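Local coordinates for PR domain zinc finger protein 2 (Homo sapiens, PDB 2QPW), which methylates a specific lysine of histone H3 using S-adenosyl-L-methionine, through the PR (SET-related) domain present here, and may also act as a DNA-binding transcription factor, at residues A[29-34]-A[43-48]; A[36-41]-A[102-107]; A[54-59]-A[122-127]. All coordinates share one frame; numbering follows the deposited sequence. Where two conformers were deposited one is given.

Contact 1 of 3, residues A[29-34]-A[43-48]; sequences EEVRLF and IGVWAT
Phe-34 and Trp-46 meet in a T-shaped pair, the phenyl edge turned to the face of the five-membered ring with the planes at 79° and the centroids 6.0 Å apart. Phe-34 CB lies 3.6 Å from Trp-46 CD1. Trp-46 NE1 donates to Phe-34 O at 3.2 Å in a bent bond (138°) and makes a weak one to Pro-35 O; Phe-34 O sits in the indole plane, yet NE1 reaches it from one face of the carbonyl while Gly-44 N bonds from the other. CG anti to the carbonyl carbon (chi1 -61°) sets the indole beside its own backbone N, with CD1 and NE1 at Phe-34.

Strands 31-35 and 43-47 form an antiparallel beta hairpin of the PR domain, with Arg-32/Trp-46 and Phe-34/Gly-44 as hydrogen-bonded pairs. Past its end, Thr-48 OG1 donates to Glu-29 O at 2.7 Å, and Thr-48 CG2 rests 3.6 Å from Arg-32 NE, approaching the guanidinium obliquely. The face away from Arg-32 and Trp-46 carries Val-31, Leu-33 and Val-45, which places CG1 3.8 Å from Val-31 CB and CG2 3.8 Å from Leu-33 CD2.

Farther out, Leu-16 packs on Leu-33. Backbone bonds from Val-45 to Leu-137 and from Ala-47 to Gly-134 and Glu-135 hold strand 43-47.

Contact 2 of 3, residues A[36-41]-A[102-107]; sequences SAVDKT and YVNWAC
The flat amide of Asn-104 is the group that Ser-36 and Val-38 meet. ND2 donates to Ser-36 OG across 3.3 Å, a weak but fairly straight bond (162°). Val-38 comes in obliquely, well out of the amide plane, with CB 3.7 Å and CG1 3.8 Å from ND2. The other end of the amide turns back on its own strand, where OD1 accepts from Trp-105 N at 2.9 Å, the donor standing above the carbonyl plane. Asn-104 has a second conformer, for which these contacts are not established.

The carboxylate of Asp-39 faces its own loop. Thr-41 N bonds to its OD1 at 3.0 Å and closes an Asx turn; Thr-41 OG1 adds a second bond to OD1 at 2.7 Å from the same face. The Trp-105 indole points away from loop 36-41; it meets the rings of Trp-77 and Tyr-141, and its NE1 donates to Val-74 O.

Ser-36 OG lies anti to the backbone N (chi1 -178°), directed toward Asn-104; its stronger partner is Glu-136 OE2, outside both segments, and Glu-136 OE1 also accepts from Ala-37 N. This carboxylate therefore fixes the start of the loop next to the amide. Val-38 N and Asp-39 N also point weakly at Ser-36 OG.

Asn-104 and Ala-106 make backbone bonds to Val-139, joining the segment to strand 138-139. The sequence Asn-Trp-Ala-Cys at 104-107 resembles the Asn-His-Ser-Cys motif of canonical SET domains, which in those relatives adjoins the S-adenosylmethionine pocket; the contact sets the hairpin loop 36-41 against what is probably the PR-domain counterpart of that motif.

Contact 3 of 3, residues A[54-59]-A[122-127]; sequences GKKFGP and AIYYKT
Tyr-124 lies against Phe-57, Gly-58 and Pro-59 where the short edge strand 56-57 pairs antiparallel with strand 122-127, at the border of the mixed sheet of this PR (SET-related) domain. Its CB sits 3.4 Å from Phe-57 O. CD1 comes next, 3.8 Å from Lys-56 CG, whose chain crosses the ring obliquely. Farther along, CE1 approaches Pro-59 N at 3.5 Å and Gly-58 C at a like distance. At the tip, OH lies 3.8 Å from Pro-59 CD. CB of Pro-59 stands over the ring face, 4.1 Å from the Tyr-124 centroid and 24° off the ring normal, a CH-pi contact. The peptide between Gly-58 and Pro-59 is cis, and Pro-59 CB also touches Ala-122 CB.

Phe-57 and Tyr-125 form the hydrogen-bonded pair of the ladder, each donating its backbone N-H to the other's carbonyl O, while Lys-56 and Lys-126 form the non-hydrogen-bonded pair beside it. The Phe-57 and Tyr-125 side chains share the other face from the lysines. Phe-57 meets Trp-99 edge to face, and Tyr-125 OH is hydrogen-bonded to Trp-77 NE1. On its far side, strand 122-127 is held by backbone bonds from Tyr-124 to Leu-117 and Lys-126 to Phe-115.

At the other end, Gly-54 N donates to Thr-127 O at 3.1 Å and Thr-127 N to Lys-55 O at 3.0 Å. Thr-127 OG1 is hydrogen-bonded to Leu-52 O and weakly accepts from Lys-55 N at 3.1 Å.

Overall arrangement
From the N terminus, contact 1 closes the hairpin from 29-34 to 43-48. The turn of that hairpin, 36-41, opens contact 2, which closes only at 102-107 and so crosses contact 1. Contact 3 opens at 54-59, after contact 1 is complete, and closes at 122-127; contacts 2 and 3 cross as well, since 102-107 falls within the span of contact 3. Trp-46 packs on Ala-37 and Ile-43 on Tyr-102, joining contacts 1 and 2, while Glu-30 reaches Lys-55 and Phe-57 of contact 3. Val-103 of contact 2 meets Tyr-125 of contact 3, joining them at neighbouring strands 104-119 and 122-127 of the mixed sheet.

Contact 1 of 3, residues A[29-34]-A[43-48]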
ATOM      1  N   GLU A  29      -1.859  15.129   6.355  1.00 18.18           N
ATOM      2  CA  GLU A  29      -1.424  15.281   7.746  1.00 19.61           C
ATOM      3  C   GLU A  29      -1.476  13.976   8.557  1.00 18.48           C
ATOM      4  O   GLU A  29      -0.576  13.743   9.372  1.00 19.84           O
ATOM      5  CB  GLU A  29      -2.270  16.362   8.429  1.00 19.00           C
ATOM      6  CG  GLU A  29      -1.771  16.809   9.822  1.00 23.24           C
ATOM      7  CD  GLU A  29      -2.607  17.934  10.425  1.00 25.75           C
ATOM      8  OE1 GLU A  29      -3.324  18.640   9.681  1.00 34.17           O
ATOM      9  OE2 GLU A  29      -2.517  18.137  11.655  1.00 33.73           O
ATOM     10  N   GLU A  30      -2.523  13.163   8.334  1.00 18.87           N
ATOM     11  CA  GLU A  30      -2.859  11.917   9.102  1.00 19.79           C
ATOM     12  C   GLU A  30      -1.813  10.831   9.060  1.00 17.68           C
ATOM     13  O   GLU A  30      -1.897   9.868   9.847  1.00 17.41           O
ATOM     14  CB  GLU A  30      -4.095  11.185   8.475  1.00 21.01           C
ATOM     15  CG  GLU A  30      -5.347  11.919   8.370  1.00 27.16           C
ATOM     16  CD  GLU A  30      -5.406  12.708   7.098  1.00 28.95           C
ATOM     17  OE1 GLU A  30      -6.033  12.233   6.135  1.00 36.44           O
ATOM     18  OE2 GLU A  30      -4.801  13.773   7.040  1.00 29.83           O
ATOM     19  N   VAL A  31      -0.893  10.911   8.089  1.00 16.52           N
ATOM     20  CA  VAL A  31       0.109   9.854   7.903  1.00 16.89           C
ATOM     21  C   VAL A  31       1.551  10.366   7.784  1.00 17.17           C
ATOM     22  O   VAL A  31       1.783  11.564   7.462  1.00 17.31           O
ATOM     23  CB  VAL A  31      -0.225   8.933   6.639  1.00 15.85           C
ATOM     24  CG1 VAL A  31      -1.660   8.402   6.747  1.00 17.95           C
ATOM     25  CG2 VAL A  31      -0.022   9.693   5.322  1.00 17.66           C
ATOM     26  N   ARG A  32       2.512   9.472   8.046  1.00 17.28           N
ATOM     27  CA  ARG A  32       3.949   9.767   7.825  1.00 17.75           C
ATOM     28  C   ARG A  32       4.645   8.515   7.313  1.00 17.92           C
ATOM     29  O   ARG A  32       4.170   7.392   7.560  1.00 17.90           O
ATOM     30  CB  ARG A  32       4.631  10.220   9.142  1.00 18.54           C
ATOM     31  CG  ARG A  32       4.806   9.115  10.194  1.00 19.63           C
ATOM     32  CD  ARG A  32       5.771   9.573  11.330  1.00 22.48           C
ATOM     33  NE  ARG A  32       5.178  10.674  12.104  1.00 30.32           N
ATOM     34  CZ  ARG A  32       5.543  11.957  12.010  1.00 33.76           C
ATOM     35  NH1 ARG A  32       6.525  12.334  11.185  1.00 34.83           N
ATOM     36  NH2 ARG A  32       4.930  12.869  12.747  1.00 33.04           N
ATOM     37  N   LEU A  33       5.774   8.696   6.621  1.00 18.22           N
ATOM     38  CA  LEU A  33       6.630   7.554   6.208  1.00 19.09           C
ATOM     39  C   LEU A  33       7.696   7.243   7.262  1.00 20.15           C
ATOM     40  O   LEU A  33       8.331   8.176   7.802  1.00 20.45           O
ATOM     41  CB  LEU A  33       7.315   7.858   4.856  1.00 20.13           C
ATOM     42  CG  LEU A  33       6.390   8.158   3.665  1.00 21.48           C
ATOM     43  CD1 LEU A  33       7.234   8.169   2.392  1.00 24.67           C
ATOM     44  CD2 LEU A  33       5.286   7.108   3.528  1.00 24.26           C
ATOM     45  N   PHE A  34       7.908   5.954   7.552  1.00 19.29           N
ATOM     46  CA  PHE A  34       8.828   5.531   8.603  1.00 20.27           C
ATOM     47  C   PHE A  34       9.059   4.042   8.420  1.00 19.71           C
ATOM     48  O   PHE A  34       8.146   3.351   7.954  1.00 19.61           O
ATOM     49  CB  PHE A  34       8.229   5.822  10.014  1.00 20.61           C
ATOM     50  CG  PHE A  34       9.266   5.868  11.108  1.00 24.10           C
ATOM     51  CD1 PHE A  34      10.156   6.932  11.194  1.00 26.13           C
ATOM     52  CD2 PHE A  34       9.396   4.809  11.994  1.00 29.24           C
ATOM     53  CE1 PHE A  34      11.142   6.955  12.163  1.00 29.05           C
ATOM     54  CE2 PHE A  34      10.377   4.832  12.991  1.00 30.21           C
ATOM     55  CZ  PHE A  34      11.249   5.902  13.058  1.00 28.99           C
ATOM     56  N   ILE A  43      10.444   0.824   3.915  1.00 17.85           N
ATOM     57  CA  ILE A  43       9.673   1.935   4.445  1.00 16.40           C
ATOM     58  C   ILE A  43       8.204   1.553   4.441  1.00 17.26           C
ATOM     59  O   ILE A  43       7.735   0.888   3.503  1.00 17.03           O
ATOM     60  CB  ILE A  43       9.950   3.254   3.641  1.00 16.55           C
ATOM     61  CG1 ILE A  43      11.422   3.694   3.848  1.00 15.34           C
ATOM     62  CG2 ILE A  43       8.965   4.341   4.014  1.00 16.96           C
ATOM     63  CD1 ILE A  43      11.812   3.906   5.380  1.00 17.28           C
ATOM     64  N   GLY A  44       7.497   1.959   5.499  1.00 16.15           N
ATOM     65  CA  GLY A  44       6.038   1.767   5.626  1.00 14.84           C
ATOM     66  C   GLY A  44       5.347   3.105   5.966  1.00 15.00           C
ATOM     67  O   GLY A  44       5.974   4.165   5.901  1.00 15.40           O
ATOM     68  N   VAL A  45       4.031   3.049   6.241  1.00 13.98           N
ATOM     69  CA  VAL A  45       3.198   4.237   6.478  1.00 14.82           C
ATOM     70  C   VAL A  45       2.518   4.086   7.837  1.00 15.08           C
ATOM     71  O   VAL A  45       2.000   3.014   8.142  1.00 14.76           O
ATOM     72  CB  VAL A  45       2.086   4.374   5.384  1.00 14.50           C
ATOM     73  CG1 VAL A  45       1.319   5.669   5.539  1.00 15.71           C
ATOM     74  CG2 VAL A  45       2.731   4.277   3.952  1.00 15.09           C
ATOM     75  N   TRP A  46       2.523   5.169   8.617  1.00 14.93           N
ATOM     76  CA  TRP A  46       2.038   5.170  10.019  1.00 16.04           C
ATOM     77  C   TRP A  46       1.076   6.306  10.292  1.00 16.23           C
ATOM     78  O   TRP A  46       1.233   7.404   9.759  1.00 17.76           O
ATOM     79  CB  TRP A  46       3.211   5.292  11.013  1.00 17.14           C
ATOM     80  CG  TRP A  46       4.203   4.173  10.931  1.00 15.83           C
ATOM     81  CD1 TRP A  46       5.151   4.007   9.984  1.00 16.71           C
ATOM     82  CD2 TRP A  46       4.365   3.090  11.864  1.00 17.86           C
ATOM     83  NE1 TRP A  46       5.898   2.868  10.235  1.00 18.49           N
ATOM     84  CE2 TRP A  46       5.431   2.282  11.383  1.00 19.12           C
ATOM     85  CE3 TRP A  46       3.687   2.698  13.032  1.00 18.25           C
ATOM     86  CZ2 TRP A  46       5.870   1.100  12.054  1.00 19.96           C
ATOM     87  CZ3 TRP A  46       4.125   1.518  13.720  1.00 17.59           C
ATOM     88  CH2 TRP A  46       5.196   0.730  13.198  1.00 19.17           C
ATOM     89  N   ALA A  47       0.082   6.069  11.133  1.00 14.96           N
ATOM     90  CA  ALA A  47      -0.872   7.150  11.491  1.00 15.18           C
ATOM     91  C   ALA A  47      -0.197   8.120  12.462  1.00 15.96           C
ATOM     92  O   ALA A  47       0.576   7.687  13.340  1.00 16.84           O
ATOM     93  CB  ALA A  47      -2.119   6.551  12.129  1.00 15.22           C
ATOM     94  N   THR A  48      -0.459   9.414  12.275  1.00 17.60           N
ATOM     95  CA  THR A  48       0.113  10.458  13.171  1.00 18.66           C
ATOM     96  C   THR A  48      -0.921  10.979  14.174  1.00 18.99           C
ATOM     97  O   THR A  48      -0.584  11.724  15.142  1.00 20.04           O
ATOM     98  CB  THR A  48       0.620  11.685  12.365  1.00 17.13           C
ATOM     99  OG1 THR A  48      -0.488  12.295  11.695  1.00 20.70           O
ATOM    100  CG2 THR A  48       1.730  11.303  11.373  1.00 17.92           C
TER

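Contact 2 of 3, residues A[36-41]-A[102-107]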
ATOM      1  N   SER A  36       8.943   0.150   8.273  1.00 17.09           N
ATOM      2  CA  SER A  36       7.804  -0.731   8.581  1.00 18.49           C
ATOM      3  C   SER A  36       8.146  -1.623   9.777  1.00 18.78           C
ATOM      4  O   SER A  36       9.291  -2.004   9.904  1.00 21.18           O
ATOM      5  CB  SER A  36       7.511  -1.653   7.393  1.00 16.81           C
ATOM      6  OG  SER A  36       6.381  -2.474   7.679  1.00 18.22           O
ATOM      7  N   ALA A  37       7.196  -1.906  10.656  1.00 19.07           N
ATOM      8  CA  ALA A  37       7.450  -2.894  11.740  1.00 19.64           C
ATOM      9  C   ALA A  37       7.261  -4.323  11.226  1.00 19.90           C
ATOM     10  O   ALA A  37       7.864  -5.285  11.759  1.00 20.45           O
ATOM     11  CB  ALA A  37       6.509  -2.627  12.942  1.00 19.82           C
ATOM     12  N   VAL A  38       6.402  -4.481  10.220  1.00 19.54           N
ATOM     13  CA  VAL A  38       6.209  -5.794   9.548  1.00 20.30           C
ATOM     14  C   VAL A  38       7.486  -6.287   8.809  1.00 20.45           C
ATOM     15  O   VAL A  38       7.808  -7.466   8.872  1.00 21.35           O
ATOM     16  CB  VAL A  38       4.946  -5.785   8.622  1.00 20.33           C
ATOM     17  CG1 VAL A  38       4.787  -7.087   7.907  1.00 23.20           C
ATOM     18  CG2 VAL A  38       3.686  -5.538   9.450  1.00 20.78           C
ATOM     19  N   ASP A  39       8.218  -5.378   8.147  1.00 20.75           N
ATOM     20  CA  ASP A  39       9.491  -5.652   7.472  1.00 20.15           C
ATOM     21  C   ASP A  39      10.365  -4.406   7.637  1.00 20.15           C
ATOM     22  O   ASP A  39      10.246  -3.437   6.891  1.00 18.46           O
ATOM     23  CB  ASP A  39       9.284  -6.012   5.990  1.00 20.91           C
ATOM     24  CG  ASP A  39      10.601  -6.264   5.245  1.00 22.84           C
ATOM     25  OD1 ASP A  39      11.692  -6.163   5.857  1.00 24.71           O
ATOM     26  OD2 ASP A  39      10.550  -6.565   4.030  1.00 24.72           O
ATOM     27  N   LYS A  40      11.225  -4.408   8.662  1.00 20.43           N
ATOM     28  CA  LYS A  40      11.980  -3.193   8.955  1.00 20.82           C
ATOM     29  C   LYS A  40      13.050  -2.888   7.909  1.00 19.58           C
ATOM     30  O   LYS A  40      13.668  -1.848   8.007  1.00 19.33           O
ATOM     31  CB  LYS A  40      12.567  -3.191  10.370  1.00 22.79           C
ATOM     32  CG  LYS A  40      13.276  -4.435  10.752  1.00 24.58           C
ATOM     33  CD  LYS A  40      13.875  -4.312  12.192  1.00 24.43           C
ATOM     34  CE  LYS A  40      12.861  -4.551  13.318  1.00 26.36           C
ATOM     35  NZ  LYS A  40      12.297  -5.918  13.353  1.00 29.20           N
ATOM     36  N   THR A  41      13.232  -3.759   6.912  1.00 19.23           N
ATOM     37  CA  THR A  41      14.196  -3.484   5.803  1.00 19.83           C
ATOM     38  C   THR A  41      13.567  -2.594   4.716  1.00 20.45           C
ATOM     39  O   THR A  41      14.257  -2.182   3.742  1.00 20.86           O
ATOM     40  CB  THR A  41      14.783  -4.779   5.155  1.00 21.91           C
ATOM     41  OG1 THR A  41      13.775  -5.430   4.367  1.00 22.34           O
ATOM     42  CG2 THR A  41      15.354  -5.724   6.236  1.00 20.93           C
ATOM     43  N   TYR A 102       4.054   2.753  -0.495  1.00 12.36           N
ATOM     44  CA  TYR A 102       4.769   2.386   0.745  1.00 14.85           C
ATOM     45  C   TYR A 102       3.893   1.705   1.816  1.00 14.71           C
ATOM     46  O   TYR A 102       4.429   1.237   2.841  1.00 15.63           O
ATOM     47  CB  TYR A 102       5.462   3.637   1.305  1.00 14.63           C
ATOM     48  CG  TYR A 102       6.570   4.118   0.395  1.00 15.96           C
ATOM     49  CD1 TYR A 102       7.855   3.597   0.520  1.00 15.70           C
ATOM     50  CD2 TYR A 102       6.326   5.067  -0.635  1.00 15.30           C
ATOM     51  CE1 TYR A 102       8.904   3.998  -0.333  1.00 17.64           C
ATOM     52  CE2 TYR A 102       7.363   5.462  -1.510  1.00 15.58           C
ATOM     53  CZ  TYR A 102       8.644   4.946  -1.333  1.00 17.67           C
ATOM     54  OH  TYR A 102       9.675   5.318  -2.148  1.00 17.50           O
ATOM     55  N   VAL A 103       2.563   1.660   1.618  1.00 13.31           N
ATOM     56  CA  VAL A 103       1.672   0.904   2.545  1.00 12.73           C
ATOM     57  C   VAL A 103       1.942  -0.608   2.402  1.00 12.50           C
ATOM     58  O   VAL A 103       1.685  -1.229   1.328  1.00 12.99           O
ATOM     59  CB  VAL A 103       0.180   1.203   2.271  1.00 12.77           C
ATOM     60  CG1 VAL A 103      -0.758   0.325   3.135  1.00 13.80           C
ATOM     61  CG2 VAL A 103      -0.121   2.714   2.436  1.00 11.35           C
ATOM     62  N   ASN A 104       2.486  -1.202   3.459  1.00 13.87           N
ATOM     63  CA  ASN A 104       2.790  -2.627   3.442  0.50 13.85           C
ATOM     64  C   ASN A 104       1.532  -3.503   3.504  1.00 14.61           C
ATOM     65  O   ASN A 104       0.466  -3.044   3.900  1.00 14.88           O
ATOM     66  CB  ASN A 104       3.759  -2.978   4.587  0.50 14.14           C
ATOM     67  CG  ASN A 104       4.647  -4.184   4.272  0.50 13.49           C
ATOM     68  OD1 ASN A 104       4.518  -4.827   3.213  0.50 13.16           O
ATOM     69  ND2 ASN A 104       5.548  -4.517   5.214  0.50 14.26           N
ATOM     70  N   TRP A 105       1.666  -4.787   3.122  1.00 14.92           N
ATOM     71  CA  TRP A 105       0.552  -5.730   3.152  1.00 15.73           C
ATOM     72  C   TRP A 105       0.504  -6.457   4.516  1.00 16.01           C
ATOM     73  O   TRP A 105       1.546  -6.861   5.063  1.00 16.34           O
ATOM     74  CB  TRP A 105       0.752  -6.788   2.061  1.00 16.86           C
ATOM     75  CG  TRP A 105       0.535  -6.313   0.677  1.00 16.80           C
ATOM     76  CD1 TRP A 105       1.412  -5.582  -0.103  1.00 19.43           C
ATOM     77  CD2 TRP A 105      -0.638  -6.510  -0.113  1.00 15.43           C
ATOM     78  NE1 TRP A 105       0.848  -5.331  -1.334  1.00 20.96           N
ATOM     79  CE2 TRP A 105      -0.407  -5.890  -1.367  1.00 19.82           C
ATOM     80  CE3 TRP A 105      -1.851  -7.178   0.102  1.00 17.71           C
ATOM     81  CZ2 TRP A 105      -1.344  -5.940  -2.413  1.00 20.36           C
ATOM     82  CZ3 TRP A 105      -2.773  -7.237  -0.939  1.00 19.31           C
ATOM     83  CH2 TRP A 105      -2.529  -6.589  -2.160  1.00 17.33           C
ATOM     84  N   ALA A 106      -0.714  -6.648   5.031  1.00 15.90           N
ATOM     85  CA  ALA A 106      -0.948  -7.481   6.193  1.00 18.40           C
ATOM     86  C   ALA A 106      -0.608  -8.930   5.837  1.00 20.77           C
ATOM     87  O   ALA A 106      -0.730  -9.316   4.679  1.00 21.30           O
ATOM     88  CB  ALA A 106      -2.388  -7.353   6.611  1.00 18.16           C
ATOM     89  N   CYS A 107      -0.115  -9.695   6.823  1.00 23.46           N
ATOM     90  CA  CYS A 107       0.190 -11.125   6.636  0.70 25.66           C
ATOM     91  C   CYS A 107      -1.057 -11.925   6.825  1.00 25.74           C
ATOM     92  O   CYS A 107      -1.595 -11.976   7.961  1.00 28.09           O
ATOM     93  CB  CYS A 107       1.218 -11.605   7.665  0.70 25.67           C
ATOM     94  SG  CYS A 107       2.792 -10.974   7.333  0.70 31.67           S
TER

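Contact 3 of 3, residues A[54-59]-A[122-127]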
ATOM      1  N   GLY A  54     -13.802   4.377   7.532  1.00 21.82           N
ATOM      2  CA  GLY A  54     -14.308   4.958   6.283  1.00 21.79           C
ATOM      3  C   GLY A  54     -13.504   6.060   5.580  1.00 21.15           C
ATOM      4  O   GLY A  54     -13.891   6.497   4.484  1.00 23.16           O
ATOM      5  N   LYS A  55     -12.384   6.491   6.147  1.00 21.24           N
ATOM      6  CA  LYS A  55     -11.522   7.492   5.510  1.00 20.48           C
ATOM      7  C   LYS A  55     -10.857   6.917   4.232  1.00 19.30           C
ATOM      8  O   LYS A  55     -10.282   5.828   4.292  1.00 19.01           O
ATOM      9  CB  LYS A  55     -10.459   7.991   6.503  1.00 21.61           C
ATOM     10  CG  LYS A  55      -9.389   8.960   5.941  1.00 21.87           C
ATOM     11  CD  LYS A  55      -9.987  10.343   5.497  1.00 26.64           C
ATOM     12  CE  LYS A  55      -8.869  11.251   4.943  1.00 25.54           C
ATOM     13  NZ  LYS A  55      -9.386  12.587   4.473  1.00 27.76           N
ATOM     14  N   LYS A  56     -10.934   7.664   3.121  1.00 19.10           N
ATOM     15  CA  LYS A  56     -10.390   7.262   1.797  1.00 18.97           C
ATOM     16  C   LYS A  56      -9.058   7.944   1.463  1.00 18.64           C
ATOM     17  O   LYS A  56      -8.912   9.161   1.621  1.00 19.06           O
ATOM     18  CB  LYS A  56     -11.401   7.652   0.715  1.00 19.87           C
ATOM     19  CG  LYS A  56     -11.078   7.203  -0.682  1.00 23.90           C
ATOM     20  CD  LYS A  56     -12.297   7.436  -1.577  1.00 32.07           C
ATOM     21  CE  LYS A  56     -12.756   8.891  -1.633  1.00 35.72           C
ATOM     22  NZ  LYS A  56     -11.919   9.723  -2.530  1.00 38.86           N
ATOM     23  N   PHE A  57      -8.102   7.171   0.977  1.00 16.63           N
ATOM     24  CA  PHE A  57      -6.814   7.712   0.514  1.00 16.02           C
ATOM     25  C   PHE A  57      -6.586   7.282  -0.929  1.00 16.48           C
ATOM     26  O   PHE A  57      -7.024   6.197  -1.315  1.00 15.74           O
ATOM     27  CB  PHE A  57      -5.693   7.137   1.347  1.00 16.32           C
ATOM     28  CG  PHE A  57      -5.787   7.485   2.823  1.00 17.60           C
ATOM     29  CD1 PHE A  57      -6.115   6.504   3.761  1.00 18.40           C
ATOM     30  CD2 PHE A  57      -5.509   8.773   3.255  1.00 20.98           C
ATOM     31  CE1 PHE A  57      -6.171   6.810   5.144  1.00 20.68           C
ATOM     32  CE2 PHE A  57      -5.589   9.105   4.607  1.00 19.46           C
ATOM     33  CZ  PHE A  57      -5.915   8.120   5.555  1.00 17.12           C
ATOM     34  N   GLY A  58      -5.874   8.102  -1.700  1.00 16.17           N
ATOM     35  CA  GLY A  58      -5.560   7.747  -3.086  1.00 15.01           C
ATOM     36  C   GLY A  58      -5.813   8.894  -4.086  1.00 16.61           C
ATOM     37  O   GLY A  58      -6.062  10.035  -3.681  1.00 16.35           O
ATOM     38  N   PRO A  59      -5.760   8.599  -5.394  1.00 15.78           N
ATOM     39  CA  PRO A  59      -5.637   7.241  -5.936  1.00 16.07           C
ATOM     40  C   PRO A  59      -4.221   6.670  -5.881  1.00 15.27           C
ATOM     41  O   PRO A  59      -3.235   7.424  -5.967  1.00 15.44           O
ATOM     42  CB  PRO A  59      -6.010   7.428  -7.411  1.00 16.34           C
ATOM     43  CG  PRO A  59      -5.622   8.873  -7.711  1.00 16.60           C
ATOM     44  CD  PRO A  59      -5.875   9.625  -6.447  1.00 16.24           C
ATOM     45  N   ALA A 122      -9.481   3.705 -10.934  1.00 16.16           N
ATOM     46  CA  ALA A 122      -8.274   3.734 -10.078  1.00 17.27           C
ATOM     47  C   ALA A 122      -8.539   3.096  -8.718  1.00 16.92           C
ATOM     48  O   ALA A 122      -9.652   3.176  -8.192  1.00 16.71           O
ATOM     49  CB  ALA A 122      -7.770   5.184  -9.886  1.00 17.41           C
ATOM     50  N   ILE A 123      -7.490   2.537  -8.119  1.00 16.25           N
ATOM     51  CA  ILE A 123      -7.584   1.963  -6.770  1.00 15.82           C
ATOM     52  C   ILE A 123      -7.410   3.028  -5.677  1.00 15.79           C
ATOM     53  O   ILE A 123      -6.444   3.788  -5.717  1.00 15.79           O
ATOM     54  CB  ILE A 123      -6.541   0.823  -6.610  1.00 16.07           C
ATOM     55  CG1 ILE A 123      -6.831  -0.287  -7.638  1.00 16.32           C
ATOM     56  CG2 ILE A 123      -6.506   0.268  -5.171  1.00 17.98           C
ATOM     57  CD1 ILE A 123      -8.162  -1.030  -7.431  1.00 19.50           C
ATOM     58  N   TYR A 124      -8.341   3.067  -4.723  1.00 14.95           N
ATOM     59  CA  TYR A 124      -8.199   3.867  -3.492  1.00 14.80           C
ATOM     60  C   TYR A 124      -8.152   2.888  -2.307  1.00 15.46           C
ATOM     61  O   TYR A 124      -8.614   1.741  -2.425  1.00 15.93           O
ATOM     62  CB  TYR A 124      -9.407   4.800  -3.328  1.00 15.91           C
ATOM     63  CG  TYR A 124      -9.455   5.920  -4.353  1.00 16.49           C
ATOM     64  CD1 TYR A 124      -9.144   7.244  -3.992  1.00 20.54           C
ATOM     65  CD2 TYR A 124      -9.802   5.659  -5.686  1.00 16.71           C
ATOM     66  CE1 TYR A 124      -9.185   8.287  -4.967  1.00 19.82           C
ATOM     67  CE2 TYR A 124      -9.856   6.682  -6.641  1.00 19.59           C
ATOM     68  CZ  TYR A 124      -9.540   7.997  -6.267  1.00 20.70           C
ATOM     69  OH  TYR A 124      -9.591   9.037  -7.225  1.00 20.55           O
ATOM     70  N   TYR A 125      -7.635   3.346  -1.168  1.00 14.21           N
ATOM     71  CA  TYR A 125      -7.583   2.531   0.060  1.00 14.49           C
ATOM     72  C   TYR A 125      -8.557   3.179   1.051  1.00 15.49           C
ATOM     73  O   TYR A 125      -8.539   4.423   1.217  1.00 16.94           O
ATOM     74  CB  TYR A 125      -6.173   2.551   0.671  1.00 14.57           C
ATOM     75  CG  TYR A 125      -5.073   1.793  -0.080  1.00 13.87           C
ATOM     76  CD1 TYR A 125      -5.369   0.937  -1.166  1.00 12.27           C
ATOM     77  CD2 TYR A 125      -3.742   1.911   0.311  1.00 14.64           C
ATOM     78  CE1 TYR A 125      -4.344   0.211  -1.819  1.00 12.13           C
ATOM     79  CE2 TYR A 125      -2.722   1.196  -0.326  1.00 13.98           C
ATOM     80  CZ  TYR A 125      -3.040   0.354  -1.398  1.00 14.62           C
ATOM     81  OH  TYR A 125      -2.018  -0.350  -2.000  1.00 15.84           O
ATOM     82  N   LYS A 126      -9.409   2.372   1.683  1.00 16.65           N
ATOM     83  CA  LYS A 126     -10.384   2.884   2.662  1.00 18.57           C
ATOM     84  C   LYS A 126     -10.116   2.205   4.008  1.00 18.22           C
ATOM     85  O   LYS A 126      -9.745   1.024   4.033  1.00 16.67           O
ATOM     86  CB  LYS A 126     -11.804   2.610   2.187  1.00 19.30           C
ATOM     87  CG  LYS A 126     -12.869   3.270   3.050  1.00 23.89           C
ATOM     88  CD  LYS A 126     -14.281   3.093   2.503  1.00 25.21           C
ATOM     89  CE  LYS A 126     -14.739   4.276   1.713  1.00 33.37           C
ATOM     90  NZ  LYS A 126     -16.199   4.089   1.394  1.00 37.89           N
ATOM     91  N   THR A 127     -10.276   2.936   5.113  1.00 17.37           N
ATOM     92  CA  THR A 127     -10.044   2.326   6.440  1.00 18.06           C
ATOM     93  C   THR A 127     -11.212   1.406   6.844  1.00 19.06           C
ATOM     94  O   THR A 127     -12.409   1.774   6.759  1.00 18.90           O
ATOM     95  CB  THR A 127      -9.765   3.363   7.572  1.00 18.51           C
ATOM     96  OG1 THR A 127     -10.895   4.224   7.702  1.00 18.59           O
ATOM     97  CG2 THR A 127      -8.499   4.234   7.264  1.00 19.58           C
TER